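Local coordinates for hypothetical Membrane Spanning Protein (Bacillus cereus, PDB 2FB5), which catalyses the condensation of two ATP molecules into cyclic di-AMP, acts slowly on ADP as well, and is required for efficient spore formation, at residues A[9-14]-A[65-70]; A[16-21]-A[59-64]; A[108-113]-A[148-153]. All blocks are in the same frame, centred on the assembly; numbering follows the deposited sequence.

Contact 1: residues A[9-14]-A[65-70]; sequences GLSEEL and YIQAYL
Q67 meets L10, S11 and L14 in an antiparallel helix-helix contact near the protein surface, where the start of helix 4-35 runs beside the last turns of helix 47-70, both in the N-terminal CdaS region. Over these short segments the axes approach to 9.1 Å with their directions 152° apart, and S11 and A68 bring the backbones closest together. The middle of the interface is one glutamine side chain. Its CG stands anti to the backbone N (chi1 171°), which carries the chain out toward helix 4-35, and a bend at chi2 then lays the amide along that helix. The S11 hydroxyl comes up against the methylene, with OG 3.2 Å from Q67 CG. L14 crosses the glutamine at about a right angle, its CD1 methyl resting 3.7 Å from Q67 CB. Beyond the bend, Q67 NE2 lies 3.9 Å from L10 CB. A68 meets the serine hydroxyl mainly through its backbone, its CA 3.9 Å from S11 OG. The polar ends find firm partners one turn back on helix 4-35: Q67 NE2 bonds to the E7 carboxylate and S11 OG to the E7 backbone carbonyl. The helices are therefore joined here by aliphatic carbon packed against a hydroxyl and a methyl, while E7, which receives the amide on its carboxylate and the hydroxyl on its carbonyl, ties the end of helix 47-70 to helix 4-35.

Contact 2: residues A[16-21]-A[59-64]; sequences IQTKQM and TLAATY
Helices 4-35 and 47-70 run almost antiparallel here, their segment axes 162° apart in direction and 8.6 Å apart at closest approach, with T18 and L60 facing each other at a CA-CA distance of 5.2 Å. L60 is the projecting side chain. It enters between Q17 and M21, one turn apart on helix 4-35, and its CD2 methyl touches both: it lies 3.5 Å from M21 CB and equally near the backbone O of Q17. M21 crosses the leucine at about a right angle. Bends at chi2 and chi3 fold the thioether back, so that the terminal CE returns to within 4.0 Å of the same L60 CD2 instead of extending away from it. T18 faces the other helix with two different branches. Its OG1 sits beside the backbone N (chi1 -53°) and abuts L60, 3.4 Å from L60 CB, while CG2, anti to that N, packs 3.9 Å from the methyl of A61. The base of Y64 closes the row at its CB, although its ring leads away from this contact; the side chain also touches L14 and K15. T18 OG1 is hydrogen-bonded within its own helix, to the L14 carbonyl, and Q17 O accepts from M21 N. The pair is thus joined by van der Waals packing, of hydrocarbon on hydrocarbon and of hydrocarbon against these two oxygens already bonded within helix 4-35, and no hydrogen bond crosses between the two segments.

Contact 3: residues A[108-113]-A[148-153]; sequences IQTGTT and AANILP
Q109 and I151 pair through both backbone groups as an antiparallel hydrogen-bonded pair, one of two such pairs by which the start of strand 112-117, outermost within this chain, and the residues before it are fastened to the end of strand 144-150 and the residues after it, in the mixed sheet of the DisA-type nucleotide-binding domain. I151 N donates its N-H to Q109 O at 2.9 Å with a nearly straight N-H...O angle of 172°, and Q109 N returns the bond to I151 O; both donors lie in the carbonyl plane. The second pair is T112 with A148, again bonded in both directions. Between the pairs the regular spacing is lost, because the chain turns at A148 and A149. A149 and N150 both face A137 on strand 137-141, a G1 beta bulge, and A149 takes a left-handed backbone conformation (phi 57°, psi 29°). Opposite the bulge, G111 has no side chain and the two segments come close: its CA lies 3.4 Å from A149 O and 3.5 Å from A148 O, both as CA-H...O contacts.

The side chains sort onto different sides. Q109, bent at chi2, brings its amide over I151, with OE1 3.4 Å from I151 CG2. I108 instead turns inward, its CG2 branch 3.6 Å from N150 CB. Its other branch, CG1, lies beside L152. Helix 166-175 covers this inner side, where L174 touches I108, L152 and P153, and L152 also reaches A170 and the strand residues A137, L95 and V97. Within that apolar patch, the CG1 of I108 and the CD1 of L152 meet at 3.9 Å, the two side chains side by side and pointing the same way.

Contacts 1 and 2 are successive steps along one helix pair, both using helices 4-35 and 47-70, with centres 10 Å apart. Contact 2 lies nearer the turn that joins the helices, and the two touch directly: S11 O is 3.2 Å from Y64 CD1, and L14 CB is 4.0 Å from Y64 CB. Contact 3 belongs to the nucleotide-binding domain and stands well apart, its centre about 29 Å from that of contact 1 and 34 Å from that of contact 2. The end of helix 47-70 bridges the regions, since I66, Y69 and L70 pack on strands 181-185 and 192-196, while contact 3 lies at strand 112-117, outermost at the other end of the same sheet.

Contact 1: residues A[9-14]-A[65-70]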
# COMPACT_ATOMS: atom_id res chain seq x y z
N GLY A 9 -2.44 9.58 1.84
CA GLY A 9 -2.01 10.92 1.42
C GLY A 9 -1.98 11.90 2.58
O GLY A 9 -1.04 12.68 2.70
N LEU A 10 -3.00 11.89 3.44
CA LEU A 10 -3.04 12.84 4.56
C LEU A 10 -1.96 12.54 5.59
O LEU A 10 -1.34 13.46 6.11
CB LEU A 10 -4.41 12.85 5.24
CG LEU A 10 -5.58 13.37 4.40
CD1 LEU A 10 -6.87 13.30 5.21
CD2 LEU A 10 -5.36 14.80 3.87
N SER A 11 -1.76 11.26 5.88
CA SER A 11 -0.70 10.84 6.78
C SER A 11 0.63 11.30 6.24
O SER A 11 1.45 11.85 6.98
CB SER A 11 -0.68 9.31 6.90
OG SER A 11 -1.88 8.83 7.49
N GLU A 12 0.84 11.09 4.94
CA GLU A 12 2.12 11.42 4.31
C GLU A 12 2.39 12.92 4.34
O GLU A 12 3.53 13.34 4.50
CB GLU A 12 2.19 10.88 2.87
CG GLU A 12 2.45 9.40 2.80
CD GLU A 12 3.88 9.05 3.19
OE1 GLU A 12 4.83 9.58 2.56
OE2 GLU A 12 4.05 8.25 4.12
N GLU A 13 1.34 13.73 4.23
CA GLU A 13 1.53 15.18 4.30
C GLU A 13 1.86 15.67 5.72
O GLU A 13 2.60 16.64 5.88
CB GLU A 13 0.31 15.94 3.76
CG GLU A 13 0.21 15.93 2.24
CD GLU A 13 1.41 16.59 1.52
OE1 GLU A 13 1.99 17.59 2.06
OE2 GLU A 13 1.75 16.11 0.40
N LEU A 14 1.29 15.00 6.73
CA LEU A 14 1.63 15.29 8.13
C LEU A 14 3.09 14.96 8.44
O LEU A 14 3.75 15.69 9.20
CB LEU A 14 0.71 14.52 9.08
CG LEU A 14 -0.75 15.02 9.10
CD1 LEU A 14 -1.60 14.12 10.00
CD2 LEU A 14 -0.83 16.47 9.55
N TYR A 65 1.40 10.50 14.04
CA TYR A 65 1.22 9.13 14.52
C TYR A 65 -0.23 8.76 14.82
O TYR A 65 -0.64 7.63 14.53
CB TYR A 65 2.15 8.81 15.68
CG TYR A 65 3.58 8.68 15.22
CD1 TYR A 65 3.97 7.60 14.42
CD2 TYR A 65 4.54 9.64 15.54
CE1 TYR A 65 5.28 7.47 13.97
CE2 TYR A 65 5.86 9.52 15.09
CZ TYR A 65 6.22 8.43 14.32
OH TYR A 65 7.52 8.28 13.87
N ILE A 66 -1.00 9.68 15.39
CA ILE A 66 -2.42 9.41 15.66
C ILE A 66 -3.10 9.09 14.33
O ILE A 66 -3.81 8.09 14.21
CB ILE A 66 -3.12 10.57 16.43
CG1 ILE A 66 -2.63 10.67 17.90
CG2 ILE A 66 -4.67 10.49 16.36
CD1 ILE A 66 -2.62 9.35 18.69
N GLN A 67 -2.84 9.92 13.32
CA GLN A 67 -3.37 9.72 11.97
C GLN A 67 -2.94 8.39 11.33
O GLN A 67 -3.78 7.66 10.81
CB GLN A 67 -3.01 10.92 11.07
CG GLN A 67 -3.32 10.76 9.56
CD GLN A 67 -4.79 10.62 9.22
OE1 GLN A 67 -5.67 10.99 10.01
NE2 GLN A 67 -5.08 10.12 8.01
N ALA A 68 -1.64 8.09 11.38
CA ALA A 68 -1.09 6.89 10.76
C ALA A 68 -1.55 5.61 11.45
O ALA A 68 -1.88 4.62 10.79
CB ALA A 68 0.45 6.96 10.72
N TYR A 69 -1.59 5.64 12.79
CA TYR A 69 -1.98 4.46 13.57
C TYR A 69 -3.49 4.23 13.68
O TYR A 69 -3.94 3.09 13.83
CB TYR A 69 -1.40 4.52 14.98
CG TYR A 69 0.11 4.42 15.05
CD1 TYR A 69 0.84 3.69 14.11
CD2 TYR A 69 0.80 5.04 16.09
CE1 TYR A 69 2.24 3.59 14.19
CE2 TYR A 69 2.18 4.96 16.18
CZ TYR A 69 2.90 4.23 15.24
OH TYR A 69 4.28 4.15 15.34
N LEU A 70 -4.27 5.32 13.64
CA LEU A 70 -5.71 5.22 13.88
C LEU A 70 -6.62 5.37 12.65
O LEU A 70 -7.72 4.84 12.64
CB LEU A 70 -6.17 6.19 15.00
CG LEU A 70 -5.57 6.04 16.40
CD1 LEU A 70 -6.33 6.91 17.43
CD2 LEU A 70 -5.53 4.58 16.89

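Contact 2: residues A[16-21]-A[59-64]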
# COMPACT_ATOMS: atom_id res chain seq x y z
N ILE A 16 5.50 15.00 6.15
CA ILE A 16 6.23 16.08 5.49
C ILE A 16 6.29 17.32 6.38
O ILE A 16 7.36 17.90 6.56
CB ILE A 16 5.59 16.41 4.11
CG1 ILE A 16 5.93 15.32 3.09
CG2 ILE A 16 6.02 17.81 3.61
CD1 ILE A 16 5.12 15.44 1.77
N GLN A 17 5.15 17.73 6.93
CA GLN A 17 5.11 18.87 7.86
C GLN A 17 6.00 18.67 9.08
O GLN A 17 6.65 19.62 9.54
CB GLN A 17 3.69 19.13 8.32
CG GLN A 17 2.79 19.73 7.26
CD GLN A 17 1.34 19.69 7.71
OE1 GLN A 17 0.99 20.29 8.73
NE2 GLN A 17 0.51 18.96 6.99
N THR A 18 6.01 17.46 9.63
CA THR A 18 6.87 17.15 10.77
C THR A 18 8.36 17.31 10.40
O THR A 18 9.11 17.97 11.12
CB THR A 18 6.59 15.74 11.30
OG1 THR A 18 5.19 15.61 11.56
CG2 THR A 18 7.37 15.49 12.59
N LYS A 19 8.75 16.76 9.25
CA LYS A 19 10.13 16.87 8.76
C LYS A 19 10.51 18.33 8.55
O LYS A 19 11.63 18.73 8.88
CB LYS A 19 10.31 16.10 7.45
CG LYS A 19 10.28 14.58 7.57
CD LYS A 19 10.43 14.02 6.16
CE LYS A 19 10.46 12.52 6.13
NZ LYS A 19 10.58 12.05 4.71
N GLN A 20 9.59 19.11 8.00
CA GLN A 20 9.83 20.53 7.76
C GLN A 20 10.04 21.32 9.06
O GLN A 20 10.90 22.20 9.12
CB GLN A 20 8.71 21.16 6.93
CG GLN A 20 8.66 20.68 5.46
CD GLN A 20 7.49 21.28 4.69
OE1 GLN A 20 6.45 21.60 5.26
NE2 GLN A 20 7.66 21.42 3.37
N MET A 21 9.29 21.01 10.11
CA MET A 21 9.53 21.67 11.40
C MET A 21 10.86 21.27 12.01
O MET A 21 11.52 22.09 12.64
CB MET A 21 8.41 21.47 12.42
CG MET A 21 8.52 22.46 13.61
SD MET A 21 8.36 24.22 13.14
CE MET A 21 6.80 24.01 12.23
N THR A 59 4.12 18.50 18.41
CA THR A 59 2.72 18.56 18.03
C THR A 59 2.47 17.90 16.68
O THR A 59 1.53 17.12 16.52
CB THR A 59 2.23 20.02 18.02
OG1 THR A 59 2.36 20.54 19.35
CG2 THR A 59 0.77 20.10 17.59
N LEU A 60 3.32 18.21 15.70
CA LEU A 60 3.19 17.65 14.35
C LEU A 60 3.39 16.14 14.37
O LEU A 60 2.62 15.40 13.75
CB LEU A 60 4.21 18.30 13.42
CG LEU A 60 3.85 19.52 12.55
CD1 LEU A 60 2.60 20.26 12.96
CD2 LEU A 60 5.04 20.48 12.52
N ALA A 61 4.42 15.69 15.08
CA ALA A 61 4.72 14.26 15.14
C ALA A 61 3.57 13.47 15.78
O ALA A 61 3.22 12.38 15.31
CB ALA A 61 6.02 14.01 15.89
N ALA A 62 3.01 14.01 16.86
CA ALA A 62 1.89 13.36 17.54
C ALA A 62 0.68 13.27 16.62
O ALA A 62 0.05 12.22 16.53
CB ALA A 62 1.54 14.10 18.84
N THR A 63 0.36 14.36 15.94
CA THR A 63 -0.73 14.38 14.96
C THR A 63 -0.47 13.35 13.86
O THR A 63 -1.39 12.62 13.44
CB THR A 63 -0.89 15.79 14.34
OG1 THR A 63 -1.02 16.74 15.40
CG2 THR A 63 -2.15 15.88 13.47
N TYR A 64 0.78 13.27 13.39
CA TYR A 64 1.14 12.28 12.38
C TYR A 64 0.88 10.85 12.86
O TYR A 64 0.24 10.07 12.17
CB TYR A 64 2.61 12.42 11.91
CG TYR A 64 3.04 11.20 11.12
CD1 TYR A 64 2.56 10.98 9.83
CD2 TYR A 64 3.88 10.25 11.68
CE1 TYR A 64 2.92 9.86 9.11
CE2 TYR A 64 4.25 9.11 10.97
CZ TYR A 64 3.76 8.93 9.68
OH TYR A 64 4.11 7.82 8.98

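Contact 3: residues A[108-113]-A[148-153]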
# COMPACT_ATOMS: atom_id res chain seq x y z
N ILE A 108 -10.51 -7.86 27.71
CA ILE A 108 -11.11 -6.76 28.45
C ILE A 108 -12.30 -7.29 29.24
O ILE A 108 -13.15 -7.99 28.68
CB ILE A 108 -11.57 -5.63 27.47
CG1 ILE A 108 -10.35 -4.96 26.82
CG2 ILE A 108 -12.50 -4.64 28.18
CD1 ILE A 108 -10.70 -3.85 25.77
N GLN A 109 -12.35 -6.99 30.53
CA GLN A 109 -13.53 -7.30 31.31
C GLN A 109 -14.46 -6.08 31.27
O GLN A 109 -14.10 -5.00 31.74
CB GLN A 109 -13.17 -7.69 32.74
CG GLN A 109 -12.24 -8.92 32.82
CD GLN A 109 -10.81 -8.55 33.19
OE1 GLN A 109 -10.51 -8.36 34.37
NE2 GLN A 109 -9.92 -8.45 32.19
N THR A 110 -15.64 -6.28 30.70
CA THR A 110 -16.58 -5.18 30.45
C THR A 110 -17.14 -4.60 31.75
O THR A 110 -17.53 -5.34 32.65
CB THR A 110 -17.73 -5.62 29.53
OG1 THR A 110 -17.19 -6.11 28.30
CG2 THR A 110 -18.67 -4.44 29.20
N GLY A 111 -17.15 -3.27 31.85
CA GLY A 111 -17.81 -2.59 32.95
C GLY A 111 -19.27 -2.42 32.59
O GLY A 111 -20.09 -3.28 32.87
N THR A 112 -19.58 -1.31 31.92
CA THR A 112 -20.93 -0.99 31.47
C THR A 112 -20.92 -0.88 29.95
O THR A 112 -20.07 -0.21 29.38
CB THR A 112 -21.37 0.35 32.08
OG1 THR A 112 -21.65 0.18 33.47
CG2 THR A 112 -22.63 0.91 31.40
N THR A 113 -21.88 -1.53 29.29
CA THR A 113 -22.00 -1.46 27.83
C THR A 113 -22.80 -0.22 27.45
O THR A 113 -23.88 0.01 28.01
CB THR A 113 -22.68 -2.74 27.29
OG1 THR A 113 -21.80 -3.85 27.45
CG2 THR A 113 -23.03 -2.61 25.80
N ALA A 148 -17.54 1.33 28.90
CA ALA A 148 -16.73 2.16 29.79
C ALA A 148 -16.54 1.44 31.11
O ALA A 148 -17.19 0.42 31.36
CB ALA A 148 -17.41 3.52 30.02
N ALA A 149 -15.69 2.00 31.97
CA ALA A 149 -15.37 1.39 33.26
C ALA A 149 -14.82 -0.04 33.08
O ALA A 149 -14.99 -0.91 33.95
CB ALA A 149 -16.59 1.42 34.19
N ASN A 150 -14.18 -0.28 31.94
CA ASN A 150 -13.64 -1.61 31.63
C ASN A 150 -12.36 -1.88 32.42
O ASN A 150 -11.64 -0.95 32.79
CB ASN A 150 -13.36 -1.75 30.11
CG ASN A 150 -14.61 -1.57 29.25
OD1 ASN A 150 -14.57 -0.88 28.22
ND2 ASN A 150 -15.71 -2.15 29.67
N ILE A 151 -12.08 -3.16 32.67
CA ILE A 151 -10.84 -3.59 33.32
C ILE A 151 -9.88 -4.21 32.30
O ILE A 151 -10.24 -5.16 31.60
CB ILE A 151 -11.12 -4.60 34.45
CG1 ILE A 151 -12.01 -3.96 35.52
CG2 ILE A 151 -9.79 -5.11 35.08
CD1 ILE A 151 -12.69 -4.96 36.43
N LEU A 152 -8.66 -3.68 32.24
CA LEU A 152 -7.61 -4.15 31.33
C LEU A 152 -6.54 -4.90 32.11
O LEU A 152 -6.38 -4.66 33.31
CB LEU A 152 -6.94 -2.96 30.68
CG LEU A 152 -7.54 -2.34 29.41
CD1 LEU A 152 -9.06 -2.32 29.43
CD2 LEU A 152 -6.95 -0.95 29.21
N PRO A 153 -5.76 -5.78 31.43
CA PRO A 153 -4.62 -6.44 32.12
C PRO A 153 -3.51 -5.41 32.41
O PRO A 153 -3.29 -4.51 31.60
CB PRO A 153 -4.16 -7.49 31.11
CG PRO A 153 -4.54 -6.91 29.78
CD PRO A 153 -5.85 -6.19 30.01